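Local coordinates for protein acylneuraminate lyase (Mycoplasma synoviae, PDB 4N4P) that belongs to the dihydrodipicolinate synthetase family of TIM-barrel proteins and forms an assembly of four chains, at residues 2-7 with 162-167; 177-182 with 186-191; 257-262 with 281-286. All blocks are in the same frame, centred on the assembly; numbering follows the deposited sequence.

In the fold
The three contacts follow one another along the chain; none nests within or crosses another. Interaction 1 closes the longest loop, bringing the N-terminal segment that precedes strand 9-12 back onto strand 163-168 after five strands of the barrel have been laid down. Interaction 2 follows at once, where helix 173-182 turns tightly into strand 187-190 and packs on it. These two touch: I164 and S166 pair through their backbones with L187, as neighbouring strands of one sheet. Interaction 3 stands apart on the opposite side of the chain's centre, its centre about 35 Å from each of the others, and joins helix 253-263 to the C-terminal helix 280-294.

Interaction 1. Residues 2-7 with 162-167; sequences HNFDKF and NVIGSK
The hydrogen bond from D5 N to N3 OD1, 2.8 Å long, closes an Asx turn around F4, whose ring meets I164 together with that of F7. The bond is nearly straight at 165°. One step further on, F7 N bonds to F4 O at 2.9 Å, which brings the two rings round to the same branched side chain. CD1 of I164 is the shared probe: it lies 3.8 Å from F4 CE1 and 4.2 Å from F7 CE2, obliquely placed with respect to both rings. CB of I164 follows behind, 4.0 Å from F4 CZ. With CG1 held between the backbone N and the carbonyl carbon (chi1 59°) and chi2 extended, the isoleucine carries its CD1 out to both phenylalanines. I164 lies near the start of strand 163-168, so the N-terminal segment packs by the beginnings of the strands of the TIM barrel; L187 of the adjoining strand touches all three side chains, and F7 also reaches I80 and M189. Within the N-terminal segment, H2 CB lies 3.3 Å above one face of the F4 ring, toward its rim, and K6 CG takes a comparable place over F7. K6 NZ forms a salt bridge with D104.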
ATOM      1  N   HIS A   2     -13.972  34.328  10.318  1.00 20.27           N
ATOM      2  CA  HIS A   2     -15.342  33.869  10.557  1.00 18.73           C
ATOM      3  C   HIS A   2     -15.546  33.536  12.020  1.00 17.22           C
ATOM      4  O   HIS A   2     -14.620  33.061  12.699  1.00 15.60           O
ATOM      5  CB  HIS A   2     -15.645  32.593   9.792  1.00 20.17           C
ATOM      6  CG  HIS A   2     -15.703  32.761   8.309  1.00 21.86           C
ATOM      7  ND1 HIS A   2     -16.883  32.986   7.635  1.00 24.06           N
ATOM      8  CD2 HIS A   2     -14.733  32.705   7.369  1.00 22.47           C
ATOM      9  CE1 HIS A   2     -16.635  33.086   6.342  1.00 23.87           C
ATOM     10  NE2 HIS A   2     -15.338  32.923   6.154  1.00 23.89           N
ATOM     11  N   ASN A   3     -16.761  33.762  12.498  1.00 14.52           N
ATOM     12  CA  ASN A   3     -17.121  33.298  13.806  1.00 14.48           C
ATOM     13  C   ASN A   3     -17.670  31.894  13.573  1.00 14.19           C
ATOM     14  O   ASN A   3     -18.762  31.739  13.019  1.00 13.05           O
ATOM     15  CB  ASN A   3     -18.158  34.199  14.488  1.00 13.92           C
ATOM     16  CG  ASN A   3     -18.610  33.639  15.821  1.00 15.17           C
ATOM     17  OD1 ASN A   3     -18.587  32.412  16.032  1.00 14.48           O
ATOM     18  ND2 ASN A   3     -19.014  34.509  16.731  1.00 13.48           N
ATOM     19  N   PHE A   4     -16.859  30.897  13.928  1.00 12.21           N
ATOM     20  CA  PHE A   4     -17.252  29.490  13.877  1.00 12.78           C
ATOM     21  C   PHE A   4     -17.403  28.896  15.279  1.00 12.52           C
ATOM     22  O   PHE A   4     -17.219  27.691  15.485  1.00 11.20           O
ATOM     23  CB  PHE A   4     -16.186  28.688  13.116  1.00 12.52           C
ATOM     24  CG  PHE A   4     -16.139  28.960  11.633  1.00 14.30           C
ATOM     25  CD1 PHE A   4     -17.306  28.940  10.862  1.00 15.85           C
ATOM     26  CD2 PHE A   4     -14.914  29.147  10.998  1.00 12.21           C
ATOM     27  CE1 PHE A   4     -17.240  29.165   9.466  1.00 18.27           C
ATOM     28  CE2 PHE A   4     -14.841  29.369   9.613  1.00 16.33           C
ATOM     29  CZ  PHE A   4     -15.997  29.373   8.856  1.00 15.32           C
ATOM     30  N   ASP A   5     -17.766  29.738  16.239  1.00 12.64           N
ATOM     31  CA  ASP A   5     -17.839  29.306  17.630  1.00 13.35           C
ATOM     32  C   ASP A   5     -18.850  28.186  17.873  1.00 12.08           C
ATOM     33  O   ASP A   5     -18.608  27.306  18.702  1.00 12.17           O
ATOM     34  CB  ASP A   5     -18.092  30.486  18.550  1.00 13.63           C
ATOM     35  CG  ASP A   5     -16.865  31.386  18.698  1.00 15.65           C
ATOM     36  OD1 ASP A   5     -15.778  31.123  18.108  1.00 16.49           O
ATOM     37  OD2 ASP A   5     -17.005  32.372  19.434  1.00 19.40           O
ATOM     38  N   LYS A   6     -19.940  28.159  17.107  1.00 11.78           N
ATOM     39  CA  LYS A   6     -20.914  27.096  17.284  1.00 12.17           C
ATOM     40  C   LYS A   6     -20.405  25.727  16.797  1.00 11.07           C
ATOM     41  O   LYS A   6     -21.072  24.717  17.015  1.00 11.15           O
ATOM     42  CB  LYS A   6     -22.235  27.422  16.588  1.00 13.11           C
ATOM     43  CG  LYS A   6     -22.149  27.299  15.082  1.00 13.90           C
ATOM     44  CD  LYS A   6     -23.035  28.286  14.341  1.00 20.82           C
ATOM     45  CE  LYS A   6     -24.331  27.738  13.941  1.00 20.94           C
ATOM     46  NZ  LYS A   6     -24.915  28.406  12.725  1.00 17.38           N
ATOM     47  N   PHE A   7     -19.241  25.704  16.158  1.00  9.99           N
ATOM     48  CA  PHE A   7     -18.680  24.435  15.688  1.00  9.61           C
ATOM     49  C   PHE A   7     -17.541  23.941  16.575  1.00  9.58           C
ATOM     50  O   PHE A   7     -16.838  22.991  16.219  1.00  8.67           O
ATOM     51  CB  PHE A   7     -18.194  24.569  14.261  1.00  9.27           C
ATOM     52  CG  PHE A   7     -19.300  24.846  13.281  1.00  9.21           C
ATOM     53  CD1 PHE A   7     -20.190  23.816  12.923  1.00  8.40           C
ATOM     54  CD2 PHE A   7     -19.446  26.112  12.708  1.00 10.82           C
ATOM     55  CE1 PHE A   7     -21.189  24.036  12.009  1.00 10.22           C
ATOM     56  CE2 PHE A   7     -20.474  26.355  11.794  1.00  8.61           C
ATOM     57  CZ  PHE A   7     -21.345  25.307  11.437  1.00  8.95           C
ATOM     58  N   ASN A 162     -20.109  28.398  -0.853  1.00 14.55           N
ATOM     59  CA  ASN A 162     -20.735  27.876   0.377  1.00 14.12           C
ATOM     60  C   ASN A 162     -19.887  26.881   1.166  1.00 12.14           C
ATOM     61  O   ASN A 162     -20.270  26.512   2.278  1.00 11.91           O
ATOM     62  CB  ASN A 162     -22.135  27.260   0.149  1.00 13.44           C
ATOM     63  CG  ASN A 162     -23.149  28.261  -0.367  1.00 18.27           C
ATOM     64  OD1 ASN A 162     -23.203  29.410   0.091  1.00 19.31           O
ATOM     65  ND2 ASN A 162     -23.984  27.818  -1.312  1.00 17.01           N
ATOM     66  N   VAL A 163     -18.753  26.459   0.613  1.00 11.69           N
ATOM     67  CA  VAL A 163     -17.858  25.565   1.360  1.00 11.21           C
ATOM     68  C   VAL A 163     -17.117  26.363   2.433  1.00 11.68           C
ATOM     69  O   VAL A 163     -16.408  27.338   2.116  1.00 12.07           O
ATOM     70  CB  VAL A 163     -16.855  24.811   0.467  1.00 11.10           C
ATOM     71  CG1 VAL A 163     -15.870  24.016   1.329  1.00 11.60           C
ATOM     72  CG2 VAL A 163     -17.592  23.850  -0.511  1.00 10.80           C
ATOM     73  N   ILE A 164     -17.285  25.972   3.691  1.00 10.74           N
ATOM     74  CA  ILE A 164     -16.603  26.723   4.769  1.00 11.01           C
ATOM     75  C   ILE A 164     -15.373  25.981   5.298  1.00 11.02           C
ATOM     76  O   ILE A 164     -14.581  26.535   6.085  1.00 10.95           O
ATOM     77  CB  ILE A 164     -17.558  27.094   5.939  1.00 10.85           C
ATOM     78  CG1 ILE A 164     -18.177  25.814   6.557  1.00  9.73           C
ATOM     79  CG2 ILE A 164     -18.631  28.085   5.463  1.00 12.55           C
ATOM     80  CD1 ILE A 164     -18.802  26.067   7.954  1.00 10.06           C
ATOM     81  N   GLY A 165     -15.178  24.744   4.836  1.00 10.30           N
ATOM     82  CA  GLY A 165     -14.071  23.926   5.362  1.00 10.16           C
ATOM     83  C   GLY A 165     -14.288  22.452   5.057  1.00 10.47           C
ATOM     84  O   GLY A 165     -14.951  22.107   4.095  1.00 10.83           O
ATOM     85  N   SER A 166     -13.747  21.585   5.899  1.00 10.76           N
ATOM     86  CA  SER A 166     -13.738  20.178   5.580  1.00 10.74           C
ATOM     87  C   SER A 166     -13.855  19.384   6.858  1.00 11.21           C
ATOM     88  O   SER A 166     -13.393  19.848   7.912  1.00 10.40           O
ATOM     89  CB  SER A 166     -12.403  19.859   4.875  1.00 11.33           C
ATOM     90  OG  SER A 166     -12.134  18.455   4.819  1.00 12.54           O
ATOM     91  N   LYS A 167     -14.459  18.195   6.752  1.00 10.74           N
ATOM     92  CA  LYS A 167     -14.399  17.189   7.789  1.00 11.06           C
ATOM     93  C   LYS A 167     -13.157  16.350   7.479  1.00 11.64           C
ATOM     94  O   LYS A 167     -13.091  15.702   6.422  1.00 12.48           O
ATOM     95  CB  LYS A 167     -15.671  16.342   7.773  1.00 11.70           C
ATOM     96  CG  LYS A 167     -15.663  15.222   8.788  1.00 11.02           C
ATOM     97  CD  LYS A 167     -17.068  14.675   8.914  1.00 14.12           C
ATOM     98  CE  LYS A 167     -17.109  13.479   9.814  1.00 13.74           C
ATOM     99  NZ  LYS A 167     -16.720  12.278   9.053  1.00 14.08           N
TER

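Interaction 2. Residues 177-182 with 186-191; sequences ERLMSK and KLFMFA
F188 points its ring from strand 187-190 into helix 173-182, the helix that joins this strand to strand 163-168 in a beta-alpha-beta unit of the TIM barrel. Two consecutive helical residues receive it. L179 runs roughly at right angles to the phenylalanine and touches its far end, with CB 3.8 Å from F188 CZ and CD1 3.9 Å from F188 CE1. M180 instead passes alongside, nearer the root of the ring: its SD is 3.6 Å from F188 CD2 and 4.0 Å from F188 CB. This is a Met-aromatic contact, the sulfur standing 4.6 Å from the centroid of the F188 ring and 51° off its normal. The methionine gets there by bending twice, at chi2 (-61°) and chi3 (-73°); its CB does not aim at the strand, yet the sulfur ends up against it. The ring is thus buried between sheet and helix, with S166 of the neighbouring strand also against it.

The same helix also meets the second subunit: H239 of that chain packs on M180, which thus touches both the strand and the neighbouring chain, and bonds to E177, while D243 of that chain forms a salt bridge with R178. R178 in turn grips E177 side-on through two nitrogens: NE reaches OE1 from a tilted position, while E177 OE2 lies 2.8 Å from R178 NH2, in the plane of the guanidinium, and accepts with its syn lone pair.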
ATOM      1  N   GLU A 177      -1.757  19.166   9.268  1.00  7.65           N
ATOM      2  CA  GLU A 177      -0.963  20.317   9.681  1.00  8.49           C
ATOM      3  C   GLU A 177      -0.818  21.275   8.491  1.00  8.61           C
ATOM      4  O   GLU A 177      -0.958  22.485   8.645  1.00  9.26           O
ATOM      5  CB  GLU A 177       0.409  19.865  10.202  1.00  8.28           C
ATOM      6  CG  GLU A 177       1.332  21.020  10.587  1.00  8.98           C
ATOM      7  CD  GLU A 177       2.131  21.550   9.398  1.00  9.12           C
ATOM      8  OE1 GLU A 177       2.495  20.755   8.506  1.00  9.81           O
ATOM      9  OE2 GLU A 177       2.393  22.767   9.348  1.00  9.30           O
ATOM     10  N   ARG A 178      -0.557  20.716   7.310  1.00  9.21           N
ATOM     11  CA  ARG A 178      -0.403  21.520   6.090  1.00  9.39           C
ATOM     12  C   ARG A 178      -1.676  22.283   5.751  1.00  9.50           C
ATOM     13  O   ARG A 178      -1.600  23.443   5.318  1.00  9.06           O
ATOM     14  CB  ARG A 178      -0.001  20.636   4.899  1.00  8.51           C
ATOM     15  CG  ARG A 178       1.362  19.931   5.012  1.00  9.80           C
ATOM     16  CD  ARG A 178       2.547  20.908   4.777  1.00  9.34           C
ATOM     17  NE  ARG A 178       2.807  21.771   5.932  1.00  8.76           N
ATOM     18  CZ  ARG A 178       3.562  22.875   5.904  1.00 10.12           C
ATOM     19  NH1 ARG A 178       4.162  23.260   4.767  1.00 10.98           N
ATOM     20  NH2 ARG A 178       3.701  23.597   7.006  1.00  5.99           N
ATOM     21  N   LEU A 179      -2.836  21.631   5.898  1.00  9.46           N
ATOM     22  CA  LEU A 179      -4.127  22.296   5.664  1.00  9.09           C
ATOM     23  C   LEU A 179      -4.337  23.455   6.625  1.00  9.48           C
ATOM     24  O   LEU A 179      -4.764  24.544   6.216  1.00  8.29           O
ATOM     25  CB  LEU A 179      -5.288  21.309   5.821  1.00  9.43           C
ATOM     26  CG  LEU A 179      -5.393  20.318   4.669  1.00 10.84           C
ATOM     27  CD1 LEU A 179      -6.433  19.187   4.977  1.00 12.76           C
ATOM     28  CD2 LEU A 179      -5.717  21.068   3.360  1.00 12.91           C
ATOM     29  N   MET A 180      -4.013  23.216   7.897  1.00  8.82           N
ATOM     30  CA  MET A 180      -4.190  24.238   8.915  1.00  9.66           C
ATOM     31  C   MET A 180      -3.281  25.433   8.632  1.00  9.94           C
ATOM     32  O   MET A 180      -3.676  26.579   8.864  1.00  9.92           O
ATOM     33  CB  MET A 180      -3.914  23.663  10.310  1.00  9.51           C
ATOM     34  CG  MET A 180      -4.992  22.670  10.777  1.00  9.85           C
ATOM     35  SD  MET A 180      -6.652  23.348  10.914  1.00 11.68           S
ATOM     36  CE  MET A 180      -6.472  24.336  12.382  1.00 14.83           C
ATOM     37  N   SER A 181      -2.075  25.165   8.142  1.00 10.51           N
ATOM     38  CA  SER A 181      -1.137  26.232   7.804  1.00 11.65           C
ATOM     39  C   SER A 181      -1.680  27.063   6.628  1.00 12.26           C
ATOM     40  O   SER A 181      -1.655  28.297   6.672  1.00 12.56           O
ATOM     41  CB  SER A 181       0.233  25.651   7.440  1.00 12.38           C
ATOM     42  OG  SER A 181       1.151  26.711   7.189  1.00 14.04           O
ATOM     43  N   LYS A 182      -2.191  26.382   5.609  1.00 12.67           N
ATOM     44  CA  LYS A 182      -2.549  27.048   4.341  1.00 13.86           C
ATOM     45  C   LYS A 182      -3.914  27.735   4.399  1.00 13.83           C
ATOM     46  O   LYS A 182      -4.133  28.770   3.725  1.00 12.89           O
ATOM     47  CB  LYS A 182      -2.441  26.070   3.168  1.00 14.33           C
ATOM     48  CG  LYS A 182      -2.719  26.669   1.781  1.00 19.34           C
ATOM     49  CD  LYS A 182      -1.507  27.460   1.225  1.00 26.03           C
ATOM     50  CE  LYS A 182      -1.747  27.864  -0.236  1.00 30.62           C
ATOM     51  NZ  LYS A 182      -0.708  28.826  -0.725  1.00 33.72           N
ATOM     52  N   LYS A 186     -10.523  28.637   6.982  1.00 13.72           N
ATOM     53  CA  LYS A 186     -11.447  27.563   6.703  1.00 13.13           C
ATOM     54  C   LYS A 186     -11.600  26.767   8.000  1.00 12.38           C
ATOM     55  O   LYS A 186     -10.691  26.758   8.852  1.00 13.28           O
ATOM     56  CB  LYS A 186     -10.988  26.665   5.543  1.00 12.20           C
ATOM     57  CG  LYS A 186     -10.975  27.354   4.169  1.00 13.17           C
ATOM     58  CD  LYS A 186     -12.393  27.603   3.635  1.00 13.75           C
ATOM     59  CE  LYS A 186     -12.327  28.456   2.369  1.00 13.40           C
ATOM     60  NZ  LYS A 186     -13.651  28.738   1.740  1.00 13.27           N
ATOM     61  N   LEU A 187     -12.763  26.151   8.160  1.00 10.80           N
ATOM     62  CA  LEU A 187     -13.069  25.382   9.346  1.00  9.77           C
ATOM     63  C   LEU A 187     -12.735  23.916   9.100  1.00  9.27           C
ATOM     64  O   LEU A 187     -13.213  23.334   8.147  1.00 10.21           O
ATOM     65  CB  LEU A 187     -14.544  25.528   9.712  1.00  9.83           C
ATOM     66  CG  LEU A 187     -15.065  24.664  10.875  1.00 11.21           C
ATOM     67  CD1 LEU A 187     -14.385  25.079  12.203  1.00 13.49           C
ATOM     68  CD2 LEU A 187     -16.548  24.826  10.973  1.00 12.60           C
ATOM     69  N   PHE A 188     -11.927  23.318   9.967  1.00  8.31           N
ATOM     70  CA  PHE A 188     -11.599  21.904   9.814  1.00  8.52           C
ATOM     71  C   PHE A 188     -12.136  21.202  11.044  1.00  8.22           C
ATOM     72  O   PHE A 188     -11.678  21.465  12.152  1.00  9.04           O
ATOM     73  CB  PHE A 188     -10.069  21.696   9.650  1.00  8.14           C
ATOM     74  CG  PHE A 188      -9.551  22.202   8.347  1.00  9.66           C
ATOM     75  CD1 PHE A 188      -9.567  21.383   7.215  1.00 11.97           C
ATOM     76  CD2 PHE A 188      -9.094  23.510   8.223  1.00 10.57           C
ATOM     77  CE1 PHE A 188      -9.118  21.859   5.976  1.00 14.33           C
ATOM     78  CE2 PHE A 188      -8.648  24.001   7.000  1.00 12.50           C
ATOM     79  CZ  PHE A 188      -8.653  23.175   5.870  1.00 13.76           C
ATOM     80  N   MET A 189     -13.128  20.332  10.837  1.00  7.72           N
ATOM     81  CA  MET A 189     -13.684  19.519  11.894  1.00  7.91           C
ATOM     82  C   MET A 189     -12.854  18.223  11.962  1.00  8.55           C
ATOM     83  O   MET A 189     -12.736  17.511  10.961  1.00  9.25           O
ATOM     84  CB  MET A 189     -15.175  19.271  11.635  1.00  7.92           C
ATOM     85  CG  MET A 189     -16.020  20.576  11.674  1.00  8.72           C
ATOM     86  SD  MET A 189     -16.020  21.391  13.288  1.00 11.30           S
ATOM     87  CE  MET A 189     -17.152  20.376  14.237  1.00 11.28           C
ATOM     88  N   PHE A 190     -12.228  17.958  13.105  1.00  8.38           N
ATOM     89  CA  PHE A 190     -11.266  16.853  13.204  1.00  8.42           C
ATOM     90  C   PHE A 190     -12.004  15.532  13.531  1.00  8.87           C
ATOM     91  O   PHE A 190     -12.701  15.438  14.536  1.00  9.40           O
ATOM     92  CB  PHE A 190     -10.206  17.188  14.249  1.00  8.29           C
ATOM     93  CG  PHE A 190      -9.023  16.281  14.215  1.00  8.50           C
ATOM     94  CD1 PHE A 190      -7.995  16.490  13.291  1.00 10.33           C
ATOM     95  CD2 PHE A 190      -8.942  15.197  15.084  1.00  8.71           C
ATOM     96  CE1 PHE A 190      -6.898  15.629  13.242  1.00 11.44           C
ATOM     97  CE2 PHE A 190      -7.837  14.339  15.065  1.00  8.27           C
ATOM     98  CZ  PHE A 190      -6.818  14.546  14.145  1.00  8.04           C
ATOM     99  N   ALA A 191     -11.853  14.527  12.672  1.00  8.91           N
ATOM    100  CA  ALA A 191     -12.696  13.338  12.742  1.00  9.72           C
ATOM    101  C   ALA A 191     -11.896  12.054  12.965  1.00  9.51           C
ATOM    102  O   ALA A 191     -12.318  10.971  12.567  1.00 12.79           O
ATOM    103  CB  ALA A 191     -13.598  13.228  11.512  1.00  9.42           C
TER

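Interaction 3. Residues 257-262 with 281-286; sequences LKAIMR and EEIKKH
I283 lays its CG1 against the methyl group of A259, with 3.6 Å between I283 CG1 and A259 CB. The same methyl also comes to 3.8 Å from I283 O, so it rests on the backbone of helix 280-294 as well as on the isoleucine. With so small a side chain at this point the helices come close: the CA atoms of A259 and K284 are 6.2 Å apart.

The two branches of I283 have different partners. CG1 lies anti to the backbone N (chi1 -162°) and serves A259, while CG2 turns to R262 and approaches NH2 to 3.7 Å. That methyl meets the guanidinium at its edge, in the plane of the group, and the two side chains cross at about a right angle. R262 reaches this place by a bend at chi3 (-55°), which folds its head back along its own helix until A259 CA lies 3.5 Å above one guanidinium face, toward the rim. The arginine therefore packs over the preceding turn and closes one side of the alanine-isoleucine contact. The guanidinium is also engaged by a cation-pi interaction with Y270 and a weak hydrogen bond from NH1 to G269 O.

Further along the interface I260 continues the apolar packing against A287, I290 and T291 of the C-terminal helix. Helix 253-263 is thus held between two layers: helix 280-294 covers one flank, L257 and M261 pack on helix 212-227, and K258 NZ reaches T16 O and E53 in the loops that follow strands 9-12 and 44-47.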
ATOM      1  N   LEU A 257     -22.171   0.776  20.075  1.00  6.90           N
ATOM      2  CA  LEU A 257     -22.737   2.083  20.475  1.00  6.98           C
ATOM      3  C   LEU A 257     -24.231   1.936  20.808  1.00  8.51           C
ATOM      4  O   LEU A 257     -24.711   2.441  21.824  1.00  8.32           O
ATOM      5  CB  LEU A 257     -22.537   3.142  19.388  1.00  7.22           C
ATOM      6  CG  LEU A 257     -21.081   3.557  19.104  1.00  7.00           C
ATOM      7  CD1 LEU A 257     -21.041   4.519  17.868  1.00  9.12           C
ATOM      8  CD2 LEU A 257     -20.476   4.218  20.324  1.00  7.88           C
ATOM      9  N   LYS A 258     -24.960   1.238  19.944  1.00  8.25           N
ATOM     10  CA  LYS A 258     -26.403   1.085  20.160  1.00  9.00           C
ATOM     11  C   LYS A 258     -26.676   0.292  21.429  1.00  9.07           C
ATOM     12  O   LYS A 258     -27.522   0.683  22.230  1.00  9.87           O
ATOM     13  CB  LYS A 258     -27.078   0.471  18.927  1.00  9.24           C
ATOM     14  CG  LYS A 258     -27.282   1.527  17.808  1.00  8.88           C
ATOM     15  CD  LYS A 258     -27.718   0.904  16.498  1.00 10.71           C
ATOM     16  CE  LYS A 258     -27.833   1.994  15.415  1.00 10.03           C
ATOM     17  NZ  LYS A 258     -28.507   1.522  14.121  1.00 11.30           N
ATOM     18  N   ALA A 259     -25.911  -0.774  21.649  1.00  8.89           N
ATOM     19  CA  ALA A 259     -26.060  -1.582  22.864  1.00  8.75           C
ATOM     20  C   ALA A 259     -25.794  -0.799  24.141  1.00  8.71           C
ATOM     21  O   ALA A 259     -26.487  -0.972  25.164  1.00  7.76           O
ATOM     22  CB  ALA A 259     -25.153  -2.811  22.801  1.00  8.34           C
ATOM     23  N   ILE A 260     -24.779   0.064  24.088  1.00  8.46           N
ATOM     24  CA  ILE A 260     -24.460   0.919  25.238  1.00  9.52           C
ATOM     25  C   ILE A 260     -25.610   1.869  25.512  1.00 10.18           C
ATOM     26  O   ILE A 260     -26.039   2.023  26.653  1.00 10.72           O
ATOM     27  CB  ILE A 260     -23.106   1.635  25.065  1.00  9.20           C
ATOM     28  CG1 ILE A 260     -21.984   0.581  25.102  1.00  8.86           C
ATOM     29  CG2 ILE A 260     -22.908   2.714  26.173  1.00 11.25           C
ATOM     30  CD1 ILE A 260     -20.611   1.088  24.561  1.00  7.34           C
ATOM     31  N   MET A 261     -26.130   2.484  24.459  1.00 10.90           N
ATOM     32  CA  MET A 261     -27.295   3.342  24.619  1.00 11.27           C
ATOM     33  C   MET A 261     -28.474   2.580  25.199  1.00 11.62           C
ATOM     34  O   MET A 261     -29.078   3.061  26.167  1.00 12.26           O
ATOM     35  CB  MET A 261     -27.659   4.031  23.313  1.00 11.17           C
ATOM     36  CG  MET A 261     -26.626   5.065  22.927  1.00 11.00           C
ATOM     37  SD  MET A 261     -27.217   5.984  21.507  1.00 12.83           S
ATOM     38  CE  MET A 261     -25.761   6.929  21.030  1.00 13.08           C
ATOM     39  N   ARG A 262     -28.773   1.397  24.647  1.00 12.36           N
ATOM     40  CA  ARG A 262     -29.880   0.572  25.177  1.00 13.45           C
ATOM     41  C   ARG A 262     -29.704   0.256  26.652  1.00 13.47           C
ATOM     42  O   ARG A 262     -30.667   0.309  27.426  1.00 13.92           O
ATOM     43  CB  ARG A 262     -30.031  -0.736  24.396  1.00 13.20           C
ATOM     44  CG  ARG A 262     -30.504  -0.528  22.960  1.00 13.29           C
ATOM     45  CD  ARG A 262     -31.052  -1.840  22.396  1.00 13.54           C
ATOM     46  NE  ARG A 262     -30.092  -2.936  22.489  1.00 12.06           N
ATOM     47  CZ  ARG A 262     -29.122  -3.178  21.602  1.00 13.22           C
ATOM     48  NH1 ARG A 262     -28.920  -2.365  20.555  1.00 14.05           N
ATOM     49  NH2 ARG A 262     -28.312  -4.215  21.790  1.00  9.69           N
ATOM     50  N   GLU A 281     -27.392 -11.214  24.551  1.00 24.77           N
ATOM     51  CA  GLU A 281     -26.609 -11.314  25.784  1.00 23.97           C
ATOM     52  C   GLU A 281     -25.140 -10.989  25.543  1.00 21.97           C
ATOM     53  O   GLU A 281     -24.530 -10.294  26.361  1.00 22.26           O
ATOM     54  CB  GLU A 281     -26.771 -12.672  26.472  1.00 24.94           C
ATOM     55  CG  GLU A 281     -28.090 -12.840  27.244  1.00 29.41           C
ATOM     56  CD  GLU A 281     -28.424 -11.652  28.150  1.00 34.41           C
ATOM     57  OE1 GLU A 281     -29.433 -10.958  27.871  1.00 36.11           O
ATOM     58  OE2 GLU A 281     -27.673 -11.410  29.128  1.00 36.87           O
ATOM     59  N   GLU A 282     -24.585 -11.473  24.430  1.00 19.10           N
ATOM     60  CA  GLU A 282     -23.201 -11.198  24.061  1.00 18.03           C
ATOM     61  C   GLU A 282     -22.931  -9.678  23.940  1.00 15.51           C
ATOM     62  O   GLU A 282     -21.955  -9.150  24.497  1.00 13.65           O
ATOM     63  CB  GLU A 282     -22.829 -11.906  22.746  1.00 18.68           C
ATOM     64  CG  GLU A 282     -21.357 -11.733  22.362  1.00 23.13           C
ATOM     65  CD  GLU A 282     -21.002 -12.193  20.939  1.00 26.50           C
ATOM     66  OE1 GLU A 282     -21.807 -12.891  20.288  1.00 30.35           O
ATOM     67  OE2 GLU A 282     -19.911 -11.820  20.453  1.00 27.57           O
ATOM     68  N   ILE A 283     -23.799  -8.981  23.224  1.00 13.80           N
ATOM     69  CA  ILE A 283     -23.545  -7.561  22.980  1.00 11.99           C
ATOM     70  C   ILE A 283     -23.871  -6.759  24.241  1.00 12.34           C
ATOM     71  O   ILE A 283     -23.285  -5.707  24.475  1.00 11.27           O
ATOM     72  CB  ILE A 283     -24.309  -7.043  21.700  1.00 11.88           C
ATOM     73  CG1 ILE A 283     -23.707  -5.717  21.188  1.00 10.23           C
ATOM     74  CG2 ILE A 283     -25.837  -6.961  21.957  1.00 13.27           C
ATOM     75  CD1 ILE A 283     -22.218  -5.814  20.784  1.00 11.91           C
ATOM     76  N   LYS A 284     -24.834  -7.243  25.049  1.00 12.64           N
ATOM     77  CA  LYS A 284     -25.137  -6.596  26.337  1.00 12.95           C
ATOM     78  C   LYS A 284     -23.950  -6.638  27.294  1.00 12.41           C
ATOM     79  O   LYS A 284     -23.633  -5.637  27.964  1.00 11.01           O
ATOM     80  CB  LYS A 284     -26.373  -7.215  27.031  1.00 14.07           C
ATOM     81  CG  LYS A 284     -26.761  -6.488  28.314  1.00 18.23           C
ATOM     82  CD  LYS A 284     -27.605  -7.352  29.231  1.00 25.71           C
ATOM     83  CE  LYS A 284     -27.866  -6.627  30.540  1.00 30.34           C
ATOM     84  NZ  LYS A 284     -28.973  -5.627  30.405  1.00 35.21           N
ATOM     85  N   LYS A 285     -23.281  -7.786  27.358  1.00 11.64           N
ATOM     86  CA  LYS A 285     -22.132  -7.891  28.239  1.00 11.79           C
ATOM     87  C   LYS A 285     -20.977  -7.004  27.774  1.00 10.89           C
ATOM     88  O   LYS A 285     -20.263  -6.443  28.587  1.00 10.85           O
ATOM     89  CB  LYS A 285     -21.685  -9.343  28.373  1.00 12.08           C
ATOM     90  CG  LYS A 285     -22.758 -10.164  29.096  1.00 14.72           C
ATOM     91  CD  LYS A 285     -22.324 -11.603  29.324  1.00 19.68           C
ATOM     92  CE  LYS A 285     -23.508 -12.342  29.943  1.00 22.55           C
ATOM     93  NZ  LYS A 285     -23.232 -13.772  29.940  1.00 26.59           N
ATOM     94  N   HIS A 286     -20.795  -6.939  26.459  1.00 10.89           N
ATOM     95  CA  HIS A 286     -19.875  -5.990  25.863  1.00 10.99           C
ATOM     96  C   HIS A 286     -20.230  -4.561  26.287  1.00 10.22           C
ATOM     97  O   HIS A 286     -19.358  -3.813  26.722  1.00 10.70           O
ATOM     98  CB  HIS A 286     -19.883  -6.116  24.349  1.00 10.60           C
ATOM     99  CG  HIS A 286     -18.901  -5.214  23.676  1.00  9.56           C
ATOM    100  ND1 HIS A 286     -17.549  -5.274  23.922  1.00 11.16           N
ATOM    101  CD2 HIS A 286     -19.076  -4.225  22.767  1.00 12.44           C
ATOM    102  CE1 HIS A 286     -16.925  -4.367  23.189  1.00 11.05           C
ATOM    103  NE2 HIS A 286     -17.827  -3.724  22.470  1.00 11.07           N
TER